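Local coordinates for putative uncharacterized protein (Chaetomium thermophilum, PDB 5IJP) that binds inositol hexakisphosphate through the SPX domain of the Vtc4 polyphosphate polymerase subunit and probably serves as an inositol phosphate sensor in phosphate homeostasis, at residues K72-A77 and L130-V134; I80-I84 and D122-V127. One frame throughout, in Å; residues are numbered along the deposited sequence.

Contact 1: residues K72-A77 and L130-V134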
ATOM      1  N   LYS A  72       2.064   5.839  -5.378  1.00 63.63           N
ATOM      2  CA  LYS A  72       0.620   5.932  -5.124  1.00 63.28           C
ATOM      3  C   LYS A  72       0.325   6.027  -3.622  1.00 66.36           C
ATOM      4  O   LYS A  72      -0.597   6.747  -3.229  1.00 66.17           O
ATOM      5  CB  LYS A  72      -0.135   4.754  -5.772  1.00 65.49           C
ATOM      6  CG  LYS A  72      -1.666   4.876  -5.753  1.00 79.54           C
ATOM      7  CD  LYS A  72      -2.206   5.915  -6.738  1.00 90.95           C
ATOM      8  CE  LYS A  72      -3.642   6.265  -6.445  1.00103.04           C
ATOM      9  NZ  LYS A  72      -4.180   7.240  -7.429  1.00114.55           N
ATOM     10  N   GLN A  73       1.124   5.321  -2.790  1.00 62.19           N
ATOM     11  CA  GLN A  73       1.017   5.334  -1.328  1.00 61.53           C
ATOM     12  C   GLN A  73       1.319   6.732  -0.782  1.00 66.05           C
ATOM     13  O   GLN A  73       0.693   7.152   0.187  1.00 65.69           O
ATOM     14  CB  GLN A  73       1.978   4.312  -0.701  1.00 62.40           C
ATOM     15  CG  GLN A  73       1.448   2.879  -0.685  1.00 78.54           C
ATOM     16  CD  GLN A  73       2.394   1.882  -0.045  1.00 97.73           C
ATOM     17  OE1 GLN A  73       3.433   2.228   0.533  1.00 93.73           O
ATOM     18  NE2 GLN A  73       2.042   0.610  -0.123  1.00 89.91           N
ATOM     19  N   GLN A  74       2.264   7.451  -1.423  1.00 63.38           N
ATOM     20  CA  GLN A  74       2.681   8.802  -1.053  1.00 64.29           C
ATOM     21  C   GLN A  74       1.618   9.849  -1.391  1.00 69.34           C
ATOM     22  O   GLN A  74       1.252  10.632  -0.514  1.00 69.23           O
ATOM     23  CB  GLN A  74       4.025   9.153  -1.715  1.00 66.60           C
ATOM     24  CG  GLN A  74       4.603  10.492  -1.267  1.00 81.34           C
ATOM     25  CD  GLN A  74       6.006  10.696  -1.759  1.00 99.78           C
ATOM     26  OE1 GLN A  74       6.948  10.033  -1.314  1.00 95.60           O
ATOM     27  NE2 GLN A  74       6.178  11.635  -2.675  1.00 91.74           N
ATOM     28  N   VAL A  75       1.152   9.877  -2.660  1.00 66.87           N
ATOM     29  CA  VAL A  75       0.154  10.825  -3.179  1.00 68.01           C
ATOM     30  C   VAL A  75      -1.137  10.791  -2.349  1.00 71.65           C
ATOM     31  O   VAL A  75      -1.603  11.845  -1.915  1.00 71.88           O
ATOM     32  CB  VAL A  75      -0.110  10.642  -4.708  1.00 72.96           C
ATOM     33  CG1 VAL A  75      -1.146  11.639  -5.226  1.00 74.26           C
ATOM     34  CG2 VAL A  75       1.182  10.760  -5.514  1.00 73.78           C
ATOM     35  N   LYS A  76      -1.680   9.584  -2.099  1.00 67.54           N
ATOM     36  CA  LYS A  76      -2.917   9.393  -1.342  1.00 67.27           C
ATOM     37  C   LYS A  76      -2.797   9.790   0.137  1.00 71.34           C
ATOM     38  O   LYS A  76      -3.678  10.494   0.632  1.00 71.55           O
ATOM     39  CB  LYS A  76      -3.451   7.959  -1.500  1.00 69.24           C
ATOM     40  CG  LYS A  76      -4.936   7.812  -1.169  1.00 86.11           C
ATOM     41  CD  LYS A  76      -5.855   8.181  -2.342  1.00 97.96           C
ATOM     42  CE  LYS A  76      -7.152   8.816  -1.889  1.00109.39           C
ATOM     43  NZ  LYS A  76      -8.056   7.848  -1.210  1.00117.89           N
ATOM     44  N   ALA A  77      -1.715   9.362   0.828  1.00 67.55           N
ATOM     45  CA  ALA A  77      -1.477   9.674   2.245  1.00 67.49           C
ATOM     46  C   ALA A  77      -1.305  11.171   2.495  1.00 72.96           C
ATOM     47  O   ALA A  77      -1.826  11.684   3.488  1.00 72.96           O
ATOM     48  CB  ALA A  77      -0.265   8.918   2.759  1.00 67.78           C
ATOM     49  N   LEU A 130      -6.722   2.984   2.032  1.00 69.13           N
ATOM     50  CA  LEU A 130      -5.289   3.130   1.769  1.00 67.79           C
ATOM     51  C   LEU A 130      -4.527   2.046   2.539  1.00 71.02           C
ATOM     52  O   LEU A 130      -3.582   1.473   2.000  1.00 70.28           O
ATOM     53  CB  LEU A 130      -4.790   4.542   2.147  1.00 67.65           C
ATOM     54  CG  LEU A 130      -3.284   4.832   1.996  1.00 71.81           C
ATOM     55  CD1 LEU A 130      -2.847   4.837   0.536  1.00 72.02           C
ATOM     56  CD2 LEU A 130      -2.922   6.142   2.636  1.00 74.27           C
ATOM     57  N   ALA A 131      -4.965   1.748   3.786  1.00 67.65           N
ATOM     58  CA  ALA A 131      -4.392   0.705   4.644  1.00 67.46           C
ATOM     59  C   ALA A 131      -4.593  -0.670   4.003  1.00 70.93           C
ATOM     60  O   ALA A 131      -3.707  -1.516   4.102  1.00 70.24           O
ATOM     61  CB  ALA A 131      -5.034   0.741   6.022  1.00 69.27           C
ATOM     62  N   LYS A 132      -5.748  -0.868   3.320  1.00 67.72           N
ATOM     63  CA  LYS A 132      -6.097  -2.087   2.584  1.00 67.97           C
ATOM     64  C   LYS A 132      -5.157  -2.245   1.388  1.00 70.49           C
ATOM     65  O   LYS A 132      -4.721  -3.362   1.105  1.00 70.24           O
ATOM     66  CB  LYS A 132      -7.559  -2.037   2.105  1.00 71.64           C
ATOM     67  CG  LYS A 132      -8.501  -2.977   2.852  1.00 88.57           C
ATOM     68  CD  LYS A 132      -8.593  -4.357   2.192  1.00100.10           C
ATOM     69  CE  LYS A 132      -9.775  -5.165   2.678  1.00114.26           C
ATOM     70  NZ  LYS A 132      -9.595  -5.650   4.074  1.00125.17           N
ATOM     71  N   PHE A 133      -4.834  -1.119   0.706  1.00 66.00           N
ATOM     72  CA  PHE A 133      -3.918  -1.065  -0.437  1.00 65.07           C
ATOM     73  C   PHE A 133      -2.493  -1.393   0.013  1.00 67.50           C
ATOM     74  O   PHE A 133      -1.823  -2.176  -0.655  1.00 67.02           O
ATOM     75  CB  PHE A 133      -3.986   0.308  -1.140  1.00 66.86           C
ATOM     76  CG  PHE A 133      -2.992   0.520  -2.262  1.00 68.21           C
ATOM     77  CD1 PHE A 133      -3.193  -0.057  -3.510  1.00 71.97           C
ATOM     78  CD2 PHE A 133      -1.872   1.322  -2.077  1.00 69.85           C
ATOM     79  CE1 PHE A 133      -2.276   0.145  -4.548  1.00 72.87           C
ATOM     80  CE2 PHE A 133      -0.957   1.525  -3.116  1.00 72.72           C
ATOM     81  CZ  PHE A 133      -1.167   0.936  -4.344  1.00 71.36           C
ATOM     82  N   VAL A 134      -2.047  -0.821   1.153  1.00 63.23           N
ATOM     83  CA  VAL A 134      -0.723  -1.073   1.740  1.00 62.47           C
ATOM     84  C   VAL A 134      -0.627  -2.563   2.140  1.00 66.82           C
ATOM     85  O   VAL A 134       0.389  -3.197   1.859  1.00 66.18           O
ATOM     86  CB  VAL A 134      -0.398  -0.091   2.909  1.00 66.24           C
ATOM     87  CG1 VAL A 134       0.884  -0.480   3.644  1.00 66.12           C
ATOM     88  CG2 VAL A 134      -0.297   1.349   2.409  1.00 65.70           C
TER
HETATM   89  O   HOH W   1       2.901  -2.123  -0.002  1.00 70.75           O

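Contact 2: residues I80-I84 and D122-V127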
ATOM      1  N   ILE A  80      -4.610  12.892   2.187  1.00 72.13           N
ATOM      2  CA  ILE A  80      -5.343  12.590   3.420  1.00 71.64           C
ATOM      3  C   ILE A  80      -4.855  13.526   4.543  1.00 76.22           C
ATOM      4  O   ILE A  80      -5.682  14.086   5.261  1.00 76.42           O
ATOM      5  CB  ILE A  80      -5.258  11.072   3.778  1.00 73.71           C
ATOM      6  CG1 ILE A  80      -6.146  10.235   2.825  1.00 73.91           C
ATOM      7  CG2 ILE A  80      -5.638  10.801   5.241  1.00 74.51           C
ATOM      8  CD1 ILE A  80      -5.762   8.747   2.686  1.00 79.66           C
ATOM      9  N   SER A  81      -3.518  13.726   4.653  1.00 72.99           N
ATOM     10  CA  SER A  81      -2.884  14.620   5.634  1.00 73.80           C
ATOM     11  C   SER A  81      -3.344  16.069   5.428  1.00 78.92           C
ATOM     12  O   SER A  81      -3.539  16.793   6.405  1.00 79.32           O
ATOM     13  CB  SER A  81      -1.365  14.532   5.543  1.00 77.72           C
ATOM     14  OG  SER A  81      -0.897  13.252   5.938  1.00 86.44           O
ATOM     15  N   ARG A  82      -3.540  16.468   4.152  1.00 75.85           N
ATOM     16  CA  ARG A  82      -4.036  17.784   3.747  1.00 77.14           C
ATOM     17  C   ARG A  82      -5.525  17.886   4.118  1.00 80.76           C
ATOM     18  O   ARG A  82      -5.953  18.926   4.619  1.00 81.51           O
ATOM     19  CB  ARG A  82      -3.826  17.988   2.235  1.00 78.34           C
ATOM     20  CG  ARG A  82      -4.223  19.369   1.711  1.00 91.64           C
ATOM     21  CD  ARG A  82      -4.498  19.347   0.216  1.00104.02           C
ATOM     22  NE  ARG A  82      -5.695  18.569  -0.115  1.00112.60           N
ATOM     23  CZ  ARG A  82      -5.965  18.073  -1.319  1.00127.95           C
ATOM     24  NH1 ARG A  82      -7.074  17.377  -1.523  1.00115.41           N
ATOM     25  NH2 ARG A  82      -5.124  18.267  -2.329  1.00116.09           N
ATOM     26  N   ARG A  83      -6.298  16.794   3.893  1.00 76.10           N
ATOM     27  CA  ARG A  83      -7.726  16.692   4.218  1.00 75.96           C
ATOM     28  C   ARG A  83      -7.961  16.767   5.728  1.00 79.72           C
ATOM     29  O   ARG A  83      -8.962  17.343   6.152  1.00 80.09           O
ATOM     30  CB  ARG A  83      -8.337  15.404   3.648  1.00 75.40           C
ATOM     31  CG  ARG A  83      -8.752  15.511   2.185  1.00 86.78           C
ATOM     32  CD  ARG A  83      -9.538  14.294   1.733  1.00 96.47           C
ATOM     33  NE  ARG A  83     -10.921  14.324   2.217  1.00106.09           N
ATOM     34  CZ  ARG A  83     -11.787  13.327   2.081  1.00120.06           C
ATOM     35  NH1 ARG A  83     -11.426  12.200   1.479  1.00106.12           N
ATOM     36  NH2 ARG A  83     -13.022  13.445   2.551  1.00108.07           N
ATOM     37  N   ILE A  84      -7.039  16.191   6.530  1.00 75.62           N
ATOM     38  CA  ILE A  84      -7.096  16.213   7.996  1.00 75.86           C
ATOM     39  C   ILE A  84      -6.828  17.644   8.487  1.00 81.18           C
ATOM     40  O   ILE A  84      -7.586  18.145   9.314  1.00 81.46           O
ATOM     41  CB  ILE A  84      -6.151  15.147   8.639  1.00 78.29           C
ATOM     42  CG1 ILE A  84      -6.699  13.720   8.408  1.00 77.67           C
ATOM     43  CG2 ILE A  84      -5.930  15.403  10.147  1.00 80.08           C
ATOM     44  CD1 ILE A  84      -5.685  12.580   8.566  1.00 84.13           C
ATOM     45  N   ASP A 122     -15.465  10.106   6.184  1.00 79.88           N
ATOM     46  CA  ASP A 122     -15.040   9.843   4.809  1.00 78.81           C
ATOM     47  C   ASP A 122     -13.517   9.712   4.748  1.00 80.46           C
ATOM     48  O   ASP A 122     -13.008   8.895   3.981  1.00 79.56           O
ATOM     49  CB  ASP A 122     -15.521  10.961   3.875  1.00 81.42           C
ATOM     50  CG  ASP A 122     -15.374  10.636   2.404  1.00 91.63           C
ATOM     51  OD1 ASP A 122     -14.383  11.090   1.793  1.00 91.48           O
ATOM     52  OD2 ASP A 122     -16.251   9.931   1.862  1.00 98.62           O
ATOM     53  N   ILE A 123     -12.796  10.505   5.574  1.00 75.88           N
ATOM     54  CA  ILE A 123     -11.333  10.472   5.669  1.00 74.14           C
ATOM     55  C   ILE A 123     -10.903   9.159   6.349  1.00 76.93           C
ATOM     56  O   ILE A 123      -9.950   8.534   5.885  1.00 75.47           O
ATOM     57  CB  ILE A 123     -10.735  11.745   6.346  1.00 77.30           C
ATOM     58  CG1 ILE A 123     -11.310  13.041   5.728  1.00 78.54           C
ATOM     59  CG2 ILE A 123      -9.198  11.750   6.267  1.00 77.01           C
ATOM     60  CD1 ILE A 123     -11.327  14.267   6.668  1.00 86.30           C
ATOM     61  N   ILE A 124     -11.638   8.723   7.404  1.00 74.11           N
ATOM     62  CA  ILE A 124     -11.392   7.465   8.135  1.00 74.02           C
ATOM     63  C   ILE A 124     -11.517   6.276   7.168  1.00 77.63           C
ATOM     64  O   ILE A 124     -10.663   5.384   7.183  1.00 76.65           O
ATOM     65  CB  ILE A 124     -12.307   7.321   9.394  1.00 78.68           C
ATOM     66  CG1 ILE A 124     -12.050   8.463  10.403  1.00 79.41           C
ATOM     67  CG2 ILE A 124     -12.132   5.947  10.077  1.00 80.02           C
ATOM     68  CD1 ILE A 124     -13.221   8.806  11.297  1.00 88.10           C
ATOM     69  N   ALA A 125     -12.557   6.297   6.305  1.00 74.75           N
ATOM     70  CA  ALA A 125     -12.808   5.281   5.279  1.00 74.64           C
ATOM     71  C   ALA A 125     -11.686   5.297   4.235  1.00 77.14           C
ATOM     72  O   ALA A 125     -11.258   4.232   3.790  1.00 76.41           O
ATOM     73  CB  ALA A 125     -14.153   5.527   4.616  1.00 76.69           C
ATOM     74  N   ASP A 126     -11.184   6.505   3.885  1.00 73.06           N
ATOM     75  CA  ASP A 126     -10.078   6.701   2.945  1.00 71.89           C
ATOM     76  C   ASP A 126      -8.753   6.201   3.535  1.00 74.86           C
ATOM     77  O   ASP A 126      -7.904   5.717   2.785  1.00 73.83           O
ATOM     78  CB  ASP A 126      -9.978   8.173   2.504  1.00 73.82           C
ATOM     79  CG  ASP A 126     -10.939   8.581   1.396  1.00 84.49           C
ATOM     80  OD1 ASP A 126     -12.038   7.983   1.304  1.00 85.79           O
ATOM     81  OD2 ASP A 126     -10.606   9.518   0.639  1.00 90.52           O
ATOM     82  N   VAL A 127      -8.592   6.294   4.878  1.00 71.57           N
ATOM     83  CA  VAL A 127      -7.417   5.804   5.613  1.00 70.86           C
ATOM     84  C   VAL A 127      -7.427   4.268   5.543  1.00 74.86           C
ATOM     85  O   VAL A 127      -6.407   3.674   5.199  1.00 73.65           O
ATOM     86  CB  VAL A 127      -7.357   6.347   7.077  1.00 75.33           C
ATOM     87  CG1 VAL A 127      -6.360   5.567   7.937  1.00 75.17           C
ATOM     88  CG2 VAL A 127      -7.019   7.832   7.103  1.00 75.08           C
TER

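Contact 1: residues K72-A77 and L130-V134
The two long antiparallel helices at the core of the SPX helical bundle, 52-97 and 110-151, meet here side by side, Gln-73 and Lys-76 of one facing Leu-130, Phe-133 and Val-134 of the other. The local axes run 10.9 Å apart at 167°, nearly straight antiparallel. Leu-130 lays both methyls against helix 52-97: CD2 rests 3.8 Å from CB of Ala-77, while CD1 lies 3.8 Å from CB of Lys-76, whose aliphatic chain slides past it in the opposite direction. With CG anti to the backbone N (chi1 175°), Phe-133 projects its ring toward residues 72-77, and CG of Gln-73 meets the ring edge 3.7 Å from CE2. Tyr-15 stacks on this ring and Tyr-19 meets it edge-to-face, so the N-terminal region packs against the same aromatic side chain. Tyr-174 of helix 171-190 covers Ala-77 and Leu-130. The Gln-73 chain continues extended beyond CG and crosses Val-134 at about a right angle, its NE2 lying 3.5 Å from CG2 of Val-134. No direct hydrogen bond joins the segments; instead a water accepts from NE2 of Gln-73 at 2.9 Å and donates weakly to Val-134 O.

Contact 2: residues I80-I84 and D122-V127
The guanidinium of Arg-83 has CG1 of Ile-123 over one face, 3.4 Å above the plane and displaced toward the rim, while the carboxylates of Asp-122 and Asp-126 meet it at the edge. This salt-bridge network spans the two long antiparallel helices of the SPX domain, here 10.7 Å apart and crossing at -160°. Arg-83 grips Asp-122 end-on, both terminal nitrogens converging on OD1: NH2 gives the shorter bond, 2.8 Å with an N-H...O angle of 158°, and approaches OD1 from the anti side, tilted out of the carboxylate plane, whereas NH1 makes a longer, more bent bond. NH1 also forms a salt bridge with OD2 of Asp-126 at 2.9 Å, the two group planes being nearly perpendicular. A bend at chi3 (77°) turns the guanidinium across the interface to reach acids one helical turn apart. A leucine in place of Arg-83 would probably leave the neighbouring carboxylates of Asp-122 and Asp-126 without their shared positive partner and take away the flat group that lies over CG1 of Ile-123. Beside the charges lies an apolar layer, in which CG2 of Ile-123 meets CG1 of Ile-84, and Tyr-174 of helix 171-190 packs on Ile-80 and Val-127. Ile-80 contributes two branches: CD1 reaches the backbone O of Asp-126, and CG2 touches both CG2 of Ile-123 and CG2 of Val-127, each at 3.8 Å.

How the contacts relate
From the N terminus, the chain passes the short helices 3-9 and 22-30 before entering helix 52-97, which supplies residues 72-77 to contact 1 and then 80-84 to contact 2. After a connection that is partly unmodelled, helix 110-151 returns antiparallel, so 122-127 closes contact 2 first and 130-134 closes contact 1 later. The loop of contact 2 is therefore nested inside that of contact 1, as follows from two consecutive antiparallel helices. Their centres lie 11 Å apart, and the two meet where Leu-130 packs on Ile-80 and Lys-76 forms a long, weak ion pair with Asp-126. Together they join the long helices at successive levels, with helix 171-190 packed along both as third element.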